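Local atomic coordinates of ethyl tert-butyl ether degradation EthD protein (Ralstonia eutropha JMP134, PDB entry 3BF4), a protein that is of unknown function but adopts a ferredoxin-like fold and belongs to the EthD family, whose members are loosely associated with oxidoreductase activity. Residues P46-K49 / A50-S54. The protein carries 3 engineered substitutions. Numbering follows the deposited sequence.
Sequences PMVK and ARLGS
M47 and R51 meet one turn apart near the C-terminal end of helix 37-52. Four i+4 to i backbone hydrogen bonds run from A50 N to P46 O, R51 N to M47 O, L52 N to V48 O and G53 N to K49 O. P46 accepts through its carbonyl, but its ring nitrogen has no hydrogen for the preceding turn, and the helix is kinked there. G53 closes the last turn, then leaves the helix with a positive phi (58°), which glycine adopts readily.

Selenomethionine M47 lays its CG over one face of the R51 guanidinium, off toward the rim, 3.9 Å from NH2. With CG anti to the backbone N (chi1 -180°), a bend at chi2 (-83°) carries SE to 4.0 Å from R51 CG, so M47 also lies against the arginine's aliphatic part. V48 and L52 point the same way, with V48 CG1 4.2 Å from L52 CD1; their branched, apolar chains suit a buried face.

That face packs on F82 of strand 76-84 and on helix 87-103, where V48 touches I101 and L52 touches F90 and A93. R51 reaches the same helix through a salt bridge from NE to E100, while P46 and K49 rest on Y59 of strand 58-66.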
loop_
_atom_site.group_PDB
_atom_site.type_symbol
_atom_site.label_atom_id
_atom_site.label_comp_id
_atom_site.label_asym_id
_atom_site.label_seq_id
_atom_site.Cartn_x
_atom_site.Cartn_y
_atom_site.Cartn_z
ATOM N N PRO A 46 -2.198 -7.067 16.036
ATOM C CA PRO A 46 -1.596 -6.710 17.317
ATOM C C PRO A 46 -0.505 -7.706 17.765
ATOM O O PRO A 46 0.489 -7.285 18.380
ATOM C CB PRO A 46 -2.801 -6.714 18.272
ATOM C CG PRO A 46 -3.948 -6.413 17.366
ATOM C CD PRO A 46 -3.648 -7.256 16.197
HETATM N N MSE A 47 -0.692 -8.998 17.464
HETATM C CA MSE A 47 0.336 -10.009 17.735
HETATM C C MSE A 47 1.586 -9.759 16.877
HETATM O O MSE A 47 2.691 -9.799 17.402
HETATM C CB MSE A 47 -0.199 -11.438 17.558
HETATM C CG MSE A 47 0.820 -12.556 17.831
HETATM SE SE MSE A 47 2.012 -12.971 16.305
HETATM C CE MSE A 47 0.641 -13.462 14.993
ATOM N N VAL A 48 1.417 -9.505 15.578
ATOM C CA VAL A 48 2.574 -9.252 14.693
ATOM C C VAL A 48 3.343 -7.994 15.140
ATOM O O VAL A 48 4.584 -7.997 15.155
ATOM C CB VAL A 48 2.189 -9.135 13.187
ATOM C CG1 VAL A 48 3.424 -8.813 12.335
ATOM C CG2 VAL A 48 1.518 -10.429 12.692
ATOM N N LYS A 49 2.606 -6.941 15.511
ATOM C CA LYS A 49 3.220 -5.699 15.998
ATOM C C LYS A 49 3.979 -5.937 17.302
ATOM O O LYS A 49 5.073 -5.406 17.458
ATOM C CB LYS A 49 2.181 -4.580 16.170
ATOM C CG LYS A 49 2.737 -3.213 16.648
ATOM C CD LYS A 49 3.752 -2.631 15.669
ATOM C CE LYS A 49 4.065 -1.191 16.019
ATOM N NZ LYS A 49 4.758 -1.077 17.331
ATOM N N ALA A 50 3.400 -6.721 18.220
ATOM C CA ALA A 50 4.073 -7.090 19.485
ATOM C C ALA A 50 5.429 -7.754 19.218
ATOM O O ALA A 50 6.425 -7.425 19.874
ATOM C CB ALA A 50 3.195 -8.023 20.331
ATOM N N ARG A 51 5.464 -8.653 18.231
ATOM C CA ARG A 51 6.695 -9.373 17.855
ATOM C C ARG A 51 7.703 -8.493 17.128
ATOM O O ARG A 51 8.896 -8.741 17.233
ATOM C CB ARG A 51 6.389 -10.614 17.003
ATOM C CG ARG A 51 5.489 -11.654 17.651
ATOM C CD ARG A 51 6.056 -12.277 18.914
ATOM N NE ARG A 51 5.075 -13.170 19.514
ATOM C CZ ARG A 51 4.040 -12.795 20.269
ATOM N NH1 ARG A 51 3.825 -11.522 20.624
ATOM N NH2 ARG A 51 3.211 -13.732 20.714
ATOM N N LEU A 52 7.231 -7.520 16.349
ATOM C CA LEU A 52 8.125 -6.550 15.696
ATOM C C LEU A 52 8.736 -5.589 16.712
ATOM O O LEU A 52 9.875 -5.161 16.530
ATOM C CB LEU A 52 7.414 -5.762 14.574
ATOM C CG LEU A 52 7.039 -6.545 13.309
ATOM C CD1 LEU A 52 6.175 -5.698 12.365
ATOM C CD2 LEU A 52 8.280 -7.066 12.578
ATOM N N GLY A 53 7.981 -5.258 17.770
ATOM C CA GLY A 53 8.429 -4.348 18.818
ATOM C C GLY A 53 8.801 -2.984 18.247
ATOM O O GLY A 53 8.051 -2.418 17.441
ATOM N N SER A 54 9.983 -2.501 18.629
ATOM C CA SER A 54 10.509 -1.202 18.192
ATOM C C SER A 54 10.946 -1.161 16.722
ATOM O O SER A 54 11.164 -0.077 16.183
ATOM C CB SER A 54 11.684 -0.781 19.081
ATOM O OG SER A 54 12.721 -1.747 19.001
#